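Local coordinates for protein glucose-6-phosphate isomerase (Chlamydia trachomatis D/UW-3/CX, PDB 6OTU) that catalyses the reversible isomerization of glucose-6-phosphate to fructose-6-phosphate as a phosphoglucose isomerase of the SIS clan, at residues Pro337-Thr340 with Gly341-Tyr344; His348-Gln351 with Cys352-Ser356; Thr382-His386 with Ser387-Ser391; Lys425-Ala428 with Asn429-Gln433. All blocks are in the same frame, centred on the assembly; numbering follows the deposited sequence.

Contact 1: Pro337-Thr340 with Gly341-Tyr344; sequences PYST and GLKY
Pro-337 and Leu-342 meet where the chain leaves strand 332-337 and turns toward helix 345-357. CB of the proline ring lies 3.7 Å from CB of Leu-342, the two side chains crossing at a slant, and Ser-339 fills in beside them. Ser-339 turns OG opposite its own backbone N (chi1 -174°), which brings OG to 3.7 Å from Leu-342 CG, while its CB touches CD1 of the same leucine. This side, largely apolar, is the tight one: Leu-342 continues onto Ile-404 and Phe-406 of strand 401-406, onto Leu-464 and onto Ala-170 of helix 162-172.

Two backbone bonds close the turn. Leu-342 N reaches Ser-339 O at 3.0 Å in a bent, weak bond, and Lys-343 N donates to Thr-340 O, also at 3.0 Å and also bent.

On the looser side Thr-340 and the exposed Lys-343 run alongside each other in the same direction. The lysine chain, bent at chi2 and chi3, ends with NZ 4.1 Å from the methyl CG2 of Thr-340. Here the second subunit comes in: its Asp-188 accepts a bond from Thr-340 N, and its Glu-194 makes a long, weak ion pair with Lys-343 NZ. The chemistry is thus divided, with largely apolar packing holding the turn to its own subunit and polar groups directed at the dimer interface.

Contact 2: His348-Gln351 with Cys352-Ser356; sequences HLQQ and CGMES. With G6Q (glucose-6-phosphate), chain E.
Helix 345-357 carries Gln-351 and Glu-355, both in the glucose-6-phosphate pocket, one turn apart. Their side chains run alongside each other, with amide and carboxylate planes only 21° apart. Gln-351 NE2 donates to Glu-355 OE2 at 3.1 Å, meeting the oxygen from above the carboxylate plane, and also makes a weak bond to O3 of the ligand at 2.9 Å. Both chains place CG opposite the backbone N (chi1 163° and -154°) and stay extended beyond it, which carries their ends to the sugar. OE1 of Glu-355, the assigned proton donor of the active site, lies 3.0 Å from ligand C2.

On other sides of the helix, Met-354 SD rests 3.8 Å from Gln-350 CG, and CB of Cys-352 sits over one face of the His-348 ring, 4.2 Å from its CE1. The backbone bonds are regular, such as Gly-353 N to Leu-349 O at 2.8 Å. Ser-356 OG donates back to Cys-352 O at 2.6 Å.

The helix is the crossover of the beta-alpha-beta unit joining strand 332-337 to strand 375-377, and Gln-350 NE2 bonds to Ile-376 O of the latter. Helix 466-487 packs on His-348, Leu-349 and Cys-352, and helix 162-172 touches His-348 and Gln-351.

Contact 3: Thr382-His386 with Ser387-Ser391; sequences TNCQH and SFFQS. With G6Q (glucose-6-phosphate), chain B.
Cys-384 and Phe-389 touch through a sulfur-aromatic contact where the 3-10 turn 383-386 runs on toward helix 389-394. Followed outward, Cys-384 CB first meets Phe-388 CZ at 3.7 Å. Its SG, placed between the backbone N and the carbonyl carbon (chi1 61°), then lies over one face of the Phe-389 ring, 3.9 Å from the centroid and displaced toward the rim at CZ and CE1. Its carbonyl oxygen takes two backbone donors from opposite faces of the carbonyl plane: Ser-387 N at 3.1 Å and Phe-389 N at 3.2 Å, the former from well above the plane and the latter nearer to it. This double grip fixes the bend that follows His-386.

His-386 uses both backbone and ring on the sugar. Its O accepts from ligand O3 at 2.7 Å, and ND1 shares a hydrogen bond with ligand O5, also 2.7 Å, in the ring plane. At the other ring nitrogen, NE2 is bonded to Glu-217 of the second subunit; that subunit also bonds the ligand through Ser-160, Thr-215 and others. The arrangement is that of a phosphoglucose isomerase active site built at the dimer interface, with an assigned active-site histidine lent to the neighbouring subunit's pocket.

Contact 4: Lys425-Ala428 with Asn429-Gln433; sequences KLFA and NLVAQ
Lys-425 O is gripped twice by Asn-429, one turn further along helix 422-439. The side-chain amide ND2 donates at 2.9 Å along a nearly straight line (171°), with the oxygen lying in the amide plane, and the backbone N of the same asparagine donates at 3.0 Å. The two reach Lys-425 O from opposite faces of its carbonyl plane, ND2 from well above it. With chi1 at -95° the asparagine folds back along its own helix. OD1, on the other branch, accepts from Gln-385 NE2, so both ends of this buried amide are used; the ND2 bond, with the one at OD1, fixes how the amide is turned.

Beyond this pair the helical bonds continue. Ala-432 N meets Ala-428 O at 2.8 Å and Val-431 N meets Phe-427 O at 3.1 Å, whereas the link from Leu-430 N to Leu-426 O is stretched to 3.4 Å and weak. The long aliphatic chain of Lys-425 leads away from the turn, and its NZ is held by Leu-417 O and Ser-420 OG.

Further out lies packing. Val-431 puts its CG2 methyl over one face of the Phe-427 ring in a CH-pi contact, 4.2 Å from the centroid and shifted toward the rim; the nearest ring atom, CE2, is 3.9 Å away. Phe-427 also touches Val-460 of strand 456-461 and Leu-532 of the second subunit, while Val-431 meets that subunit's Leu-528. These are i to i+4 contacts of a buried alpha helix, one side laid on the sheet and another packed against the partner's C-terminal helix 522-532.

Contacts 1, 3 and 4 form one connected group. Tyr-338 OH of contact 1 is 2.9 Å from Gln-385 OE1 of contact 3, a probable hydrogen bond, and the same glutamine reaches Asn-429 of contact 4 through its NE2, so a single side chain joins the three. The tyrosine ring also packs on Leu-430 of contact 4, and Phe-389 CD2 of contact 3 packs 3.1 Å from Gln-433 OE1. Contact 2 follows contact 1 in sequence, their centres about 17 Å apart, but lies about 11 Å from contact 3 at the nearest atoms. Contacts 2 and 3 face different sugars: Glu-355 belongs to its own subunit's pocket, which receives His-386 from the second subunit. Asn-429 stands about 7 Å from the His-386 side chain.

Contact 1: Pro337-Thr340 with Gly341-Tyr344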
# COMPACT_ATOMS: atom_id res chain seq x y z
N PRO A 337 11.01 1.66 1.11
CA PRO A 337 12.10 1.92 0.14
C PRO A 337 12.29 3.42 -0.12
O PRO A 337 11.34 4.15 -0.43
CB PRO A 337 11.64 1.18 -1.14
CG PRO A 337 10.27 0.48 -0.76
CD PRO A 337 9.76 1.18 0.47
N TYR A 338 13.54 3.89 0.04
CA TYR A 338 13.89 5.27 -0.32
C TYR A 338 14.33 5.28 -1.77
O TYR A 338 15.50 5.50 -2.11
CB TYR A 338 14.96 5.83 0.62
CG TYR A 338 14.38 6.37 1.92
CD1 TYR A 338 13.71 5.52 2.79
CD2 TYR A 338 14.47 7.73 2.25
CE1 TYR A 338 13.17 5.99 3.96
CE2 TYR A 338 13.91 8.22 3.44
CZ TYR A 338 13.26 7.34 4.29
OH TYR A 338 12.68 7.76 5.48
N SER A 339 13.36 5.03 -2.65
CA SER A 339 13.63 4.63 -4.02
C SER A 339 12.39 4.71 -4.89
O SER A 339 11.48 3.88 -4.73
CB SER A 339 14.19 3.20 -4.07
OG SER A 339 14.60 2.85 -5.38
N THR A 340 12.34 5.69 -5.80
CA THR A 340 11.20 5.82 -6.69
C THR A 340 11.02 4.55 -7.53
O THR A 340 9.90 4.06 -7.71
CB THR A 340 11.37 7.07 -7.58
OG1 THR A 340 11.24 8.25 -6.77
CG2 THR A 340 10.32 7.12 -8.68
N GLY A 341 12.14 3.97 -7.98
CA GLY A 341 12.07 2.74 -8.76
C GLY A 341 11.39 1.59 -8.03
O GLY A 341 10.77 0.74 -8.66
N LEU A 342 11.49 1.56 -6.70
CA LEU A 342 10.85 0.52 -5.90
C LEU A 342 9.43 0.89 -5.48
O LEU A 342 8.93 0.36 -4.47
CB LEU A 342 11.71 0.20 -4.68
CG LEU A 342 13.06 -0.46 -5.03
CD1 LEU A 342 13.97 -0.71 -3.80
CD2 LEU A 342 12.82 -1.76 -5.80
N LYS A 343 8.76 1.79 -6.21
CA LYS A 343 7.42 2.21 -5.82
C LYS A 343 6.44 1.05 -5.74
O LYS A 343 5.50 1.08 -4.93
CB LYS A 343 6.89 3.29 -6.77
CG LYS A 343 6.25 4.46 -6.04
CD LYS A 343 6.61 5.84 -6.62
CE LYS A 343 5.89 6.13 -7.94
NZ LYS A 343 6.25 7.48 -8.50
N TYR A 344 6.63 -0.00 -6.55
CA TYR A 344 5.70 -1.13 -6.53
C TYR A 344 6.27 -2.36 -5.83
O TYR A 344 5.61 -3.41 -5.83
CB TYR A 344 5.27 -1.51 -7.96
CG TYR A 344 4.61 -0.39 -8.72
CD1 TYR A 344 3.23 -0.20 -8.68
CD2 TYR A 344 5.37 0.49 -9.49
CE1 TYR A 344 2.63 0.83 -9.40
CE2 TYR A 344 4.79 1.51 -10.19
CZ TYR A 344 3.42 1.68 -10.15
OH TYR A 344 2.89 2.73 -10.87

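Contact 2: His348-Gln351 with Cys352-Ser356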
# COMPACT_ATOMS: atom_id res chain seq x y z
N HIS A 348 4.33 -6.11 -4.02
CA HIS A 348 4.71 -7.47 -4.35
C HIS A 348 5.19 -8.24 -3.13
O HIS A 348 4.87 -9.43 -2.97
CB HIS A 348 5.81 -7.48 -5.41
CG HIS A 348 6.49 -8.80 -5.50
ND1 HIS A 348 5.83 -9.95 -5.90
CD2 HIS A 348 7.76 -9.18 -5.22
CE1 HIS A 348 6.67 -10.97 -5.87
NE2 HIS A 348 7.85 -10.53 -5.47
N LEU A 349 6.01 -7.61 -2.28
CA LEU A 349 6.45 -8.27 -1.05
C LEU A 349 5.25 -8.65 -0.20
O LEU A 349 5.21 -9.74 0.40
CB LEU A 349 7.37 -7.35 -0.27
CG LEU A 349 8.69 -6.95 -0.93
CD1 LEU A 349 9.51 -6.05 -0.02
CD2 LEU A 349 9.45 -8.22 -1.29
N GLN A 350 4.27 -7.75 -0.11
CA GLN A 350 3.07 -8.02 0.68
C GLN A 350 2.37 -9.29 0.20
O GLN A 350 1.92 -10.10 1.02
CB GLN A 350 2.15 -6.80 0.59
CG GLN A 350 0.78 -6.93 1.19
CD GLN A 350 -0.01 -5.66 0.94
OE1 GLN A 350 -0.45 -5.42 -0.18
NE2 GLN A 350 -0.14 -4.81 1.97
N GLN A 351 2.29 -9.50 -1.12
CA GLN A 351 1.73 -10.76 -1.62
C GLN A 351 2.64 -11.93 -1.28
O GLN A 351 2.18 -12.98 -0.81
CB GLN A 351 1.52 -10.70 -3.13
CG GLN A 351 1.36 -12.12 -3.71
CD GLN A 351 0.92 -12.15 -5.15
OE1 GLN A 351 1.39 -11.37 -5.97
NE2 GLN A 351 0.01 -13.08 -5.48
N CYS A 352 3.94 -11.76 -1.50
CA CYS A 352 4.84 -12.90 -1.42
C CYS A 352 4.95 -13.40 0.01
O CYS A 352 4.93 -14.61 0.26
CB CYS A 352 6.20 -12.51 -2.00
SG CYS A 352 7.41 -13.89 -2.04
N GLY A 353 5.01 -12.49 0.98
CA GLY A 353 5.08 -12.84 2.38
C GLY A 353 3.76 -13.27 2.99
O GLY A 353 3.71 -14.31 3.65
N MET A 354 2.69 -12.51 2.76
CA MET A 354 1.41 -12.83 3.40
C MET A 354 0.72 -14.01 2.74
O MET A 354 0.03 -14.79 3.41
CB MET A 354 0.49 -11.61 3.38
CG MET A 354 1.07 -10.44 4.17
SD MET A 354 -0.05 -9.04 4.30
CE MET A 354 -1.26 -9.70 5.43
N GLU A 355 0.84 -14.16 1.41
CA GLU A 355 0.25 -15.34 0.78
C GLU A 355 1.04 -16.60 1.12
O GLU A 355 0.45 -17.68 1.30
CB GLU A 355 0.17 -15.15 -0.73
CG GLU A 355 -0.94 -15.95 -1.36
CD GLU A 355 -0.78 -16.05 -2.84
OE1 GLU A 355 -1.56 -16.79 -3.46
OE2 GLU A 355 0.12 -15.39 -3.40
N SER A 356 2.37 -16.50 1.22
CA SER A 356 3.16 -17.68 1.58
C SER A 356 2.92 -18.08 3.02
O SER A 356 2.65 -19.25 3.32
CB SER A 356 4.65 -17.41 1.36
OG SER A 356 4.95 -17.20 -0.01
C1 G6Q E . 0.36 -16.97 -6.65
C2 G6Q E . -1.14 -17.16 -6.44
C3 G6Q E . -2.00 -16.21 -7.27
C4 G6Q E . -2.00 -16.52 -8.77
C5 G6Q E . -3.13 -15.79 -9.49
C6 G6Q E . -3.03 -15.92 -11.00
O1 G6Q E . 1.12 -17.75 -6.16
O2 G6Q E . -1.53 -18.50 -6.70
O3 G6Q E . -1.58 -14.86 -7.06
O4 G6Q E . -0.75 -16.13 -9.35
O5 G6Q E . -4.38 -16.28 -9.02
O6 G6Q E . -3.02 -17.34 -11.31
P G6Q E . -2.72 -17.82 -12.83
O1P G6Q E . -1.30 -17.37 -13.15
O2P G6Q E . -2.86 -19.34 -12.78
O3P G6Q E . -3.76 -17.16 -13.72

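Contact 3: Thr382-His386 with Ser387-Ser391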
# COMPACT_ATOMS: atom_id res chain seq x y z
N THR A 382 11.19 9.81 0.72
CA THR A 382 10.81 10.45 1.98
C THR A 382 9.29 10.69 2.19
O THR A 382 8.90 11.22 3.23
CB THR A 382 11.47 11.85 2.14
OG1 THR A 382 11.12 12.67 1.00
CG2 THR A 382 13.00 11.79 2.29
N ASN A 383 8.44 10.36 1.21
CA ASN A 383 7.01 10.66 1.36
C ASN A 383 6.47 10.16 2.69
O ASN A 383 5.72 10.87 3.37
CB ASN A 383 6.18 10.05 0.22
CG ASN A 383 6.64 10.49 -1.14
OD1 ASN A 383 7.79 10.27 -1.50
ND2 ASN A 383 5.75 11.08 -1.92
N CYS A 384 6.86 8.94 3.10
CA CYS A 384 6.34 8.34 4.33
C CYS A 384 6.60 9.21 5.56
O CYS A 384 5.79 9.20 6.50
CB CYS A 384 6.96 6.95 4.54
SG CYS A 384 8.78 7.00 4.72
N GLN A 385 7.70 9.97 5.58
CA GLN A 385 7.99 10.88 6.70
C GLN A 385 6.91 11.95 6.90
O GLN A 385 6.79 12.50 8.00
CB GLN A 385 9.35 11.57 6.49
CG GLN A 385 10.47 10.62 6.11
CD GLN A 385 11.77 11.32 5.78
OE1 GLN A 385 12.81 10.67 5.63
NE2 GLN A 385 11.73 12.64 5.65
N HIS A 386 6.12 12.25 5.87
CA HIS A 386 5.11 13.29 5.96
C HIS A 386 3.72 12.74 6.25
O HIS A 386 2.76 13.51 6.32
CB HIS A 386 5.06 14.11 4.67
CG HIS A 386 6.39 14.69 4.28
ND1 HIS A 386 6.71 16.02 4.47
CD2 HIS A 386 7.49 14.11 3.74
CE1 HIS A 386 7.94 16.24 4.05
NE2 HIS A 386 8.45 15.09 3.62
N SER A 387 3.60 11.43 6.43
CA SER A 387 2.28 10.84 6.58
C SER A 387 2.24 9.88 7.76
O SER A 387 2.16 10.33 8.91
CB SER A 387 1.85 10.14 5.28
OG SER A 387 2.57 8.96 5.05
N PHE A 388 2.28 8.57 7.50
CA PHE A 388 2.05 7.61 8.58
C PHE A 388 3.24 7.44 9.50
O PHE A 388 3.10 6.79 10.54
CB PHE A 388 1.62 6.23 8.04
CG PHE A 388 2.58 5.62 7.07
CD1 PHE A 388 3.70 4.92 7.51
CD2 PHE A 388 2.34 5.68 5.70
CE1 PHE A 388 4.58 4.33 6.61
CE2 PHE A 388 3.22 5.11 4.79
CZ PHE A 388 4.34 4.43 5.25
N PHE A 389 4.39 8.03 9.17
CA PHE A 389 5.47 8.06 10.15
C PHE A 389 5.06 8.78 11.43
O PHE A 389 5.62 8.48 12.49
CB PHE A 389 6.72 8.68 9.55
CG PHE A 389 7.71 7.67 9.05
CD1 PHE A 389 7.25 6.46 8.53
CD2 PHE A 389 9.08 7.91 9.10
CE1 PHE A 389 8.15 5.51 8.06
CE2 PHE A 389 9.98 6.97 8.63
CZ PHE A 389 9.51 5.76 8.12
N GLN A 390 4.09 9.70 11.36
CA GLN A 390 3.50 10.24 12.59
C GLN A 390 3.18 9.13 13.59
O GLN A 390 3.50 9.26 14.78
CB GLN A 390 2.23 11.03 12.27
CG GLN A 390 1.42 11.39 13.52
CD GLN A 390 2.22 12.24 14.50
OE1 GLN A 390 2.89 13.20 14.09
NE2 GLN A 390 2.16 11.91 15.78
N SER A 391 2.56 8.04 13.13
CA SER A 391 2.17 6.96 14.04
C SER A 391 3.36 6.11 14.49
O SER A 391 3.38 5.61 15.62
CB SER A 391 1.10 6.08 13.39
OG SER A 391 0.56 5.19 14.34
C1 G6Q B . -0.34 17.07 6.39
C2 G6Q B . 1.10 16.98 6.91
C3 G6Q B . 2.13 16.78 5.80
C4 G6Q B . 2.34 18.01 4.91
C5 G6Q B . 3.61 17.88 4.07
C6 G6Q B . 3.74 18.98 3.05
O1 G6Q B . -1.21 17.37 7.15
O2 G6Q B . 1.44 18.13 7.67
O3 G6Q B . 1.76 15.66 4.99
O4 G6Q B . 1.23 18.18 4.04
O5 G6Q B . 4.74 17.85 4.94
O6 G6Q B . 3.70 20.25 3.76
P G6Q B . 3.60 21.63 2.93
O1P G6Q B . 2.28 21.60 2.18
O2P G6Q B . 3.64 22.72 3.99
O3P G6Q B . 4.80 21.67 2.00

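Contact 4: Lys425-Ala428 with Asn429-Gln433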
# COMPACT_ATOMS: atom_id res chain seq x y z
N LYS A 425 20.74 13.81 0.29
CA LYS A 425 19.64 14.15 1.19
C LYS A 425 18.67 12.98 1.37
O LYS A 425 18.22 12.70 2.49
CB LYS A 425 18.92 15.39 0.69
CG LYS A 425 19.77 16.66 0.65
CD LYS A 425 18.95 17.83 0.11
CE LYS A 425 19.73 19.13 0.15
NZ LYS A 425 20.76 19.16 -0.92
N LEU A 426 18.37 12.27 0.28
CA LEU A 426 17.51 11.09 0.35
C LEU A 426 18.07 10.04 1.32
O LEU A 426 17.35 9.56 2.21
CB LEU A 426 17.35 10.50 -1.04
CG LEU A 426 16.47 9.26 -1.13
CD1 LEU A 426 15.04 9.65 -0.82
CD2 LEU A 426 16.61 8.62 -2.52
N PHE A 427 19.34 9.66 1.16
CA PHE A 427 19.90 8.64 2.04
C PHE A 427 19.98 9.13 3.48
O PHE A 427 19.66 8.37 4.42
CB PHE A 427 21.29 8.23 1.55
CG PHE A 427 21.80 7.00 2.23
CD1 PHE A 427 21.11 5.80 2.13
CD2 PHE A 427 22.95 7.04 2.99
CE1 PHE A 427 21.56 4.67 2.76
CE2 PHE A 427 23.40 5.90 3.62
CZ PHE A 427 22.70 4.72 3.51
N ALA A 428 20.40 10.38 3.68
CA ALA A 428 20.57 10.93 5.02
C ALA A 428 19.26 10.94 5.79
O ALA A 428 19.23 10.68 7.00
CB ALA A 428 21.14 12.35 4.93
N ASN A 429 18.16 11.27 5.10
CA ASN A 429 16.84 11.22 5.72
C ASN A 429 16.52 9.82 6.24
O ASN A 429 16.01 9.67 7.36
CB ASN A 429 15.77 11.66 4.72
CG ASN A 429 15.42 13.14 4.83
OD1 ASN A 429 14.47 13.52 5.52
ND2 ASN A 429 16.15 13.98 4.10
N LEU A 430 16.81 8.78 5.44
CA LEU A 430 16.60 7.41 5.89
C LEU A 430 17.38 7.13 7.17
O LEU A 430 16.82 6.65 8.17
CB LEU A 430 17.00 6.42 4.77
CG LEU A 430 16.82 4.90 4.87
CD1 LEU A 430 17.08 4.22 3.51
CD2 LEU A 430 17.68 4.22 5.97
N VAL A 431 18.68 7.43 7.17
CA VAL A 431 19.52 7.20 8.34
C VAL A 431 18.97 7.96 9.55
O VAL A 431 18.84 7.40 10.65
CB VAL A 431 20.97 7.61 8.04
CG1 VAL A 431 21.79 7.67 9.31
CG2 VAL A 431 21.62 6.65 7.00
N ALA A 432 18.64 9.24 9.36
CA ALA A 432 18.19 10.04 10.50
C ALA A 432 16.92 9.46 11.12
O ALA A 432 16.75 9.52 12.34
CB ALA A 432 17.95 11.49 10.08
N GLN A 433 16.03 8.88 10.30
CA GLN A 433 14.74 8.40 10.79
C GLN A 433 14.88 7.09 11.55
O GLN A 433 14.25 6.90 12.59
CB GLN A 433 13.76 8.26 9.62
CG GLN A 433 13.31 9.59 9.06
CD GLN A 433 12.00 10.08 9.68
OE1 GLN A 433 11.38 9.39 10.50
NE2 GLN A 433 11.58 11.30 9.30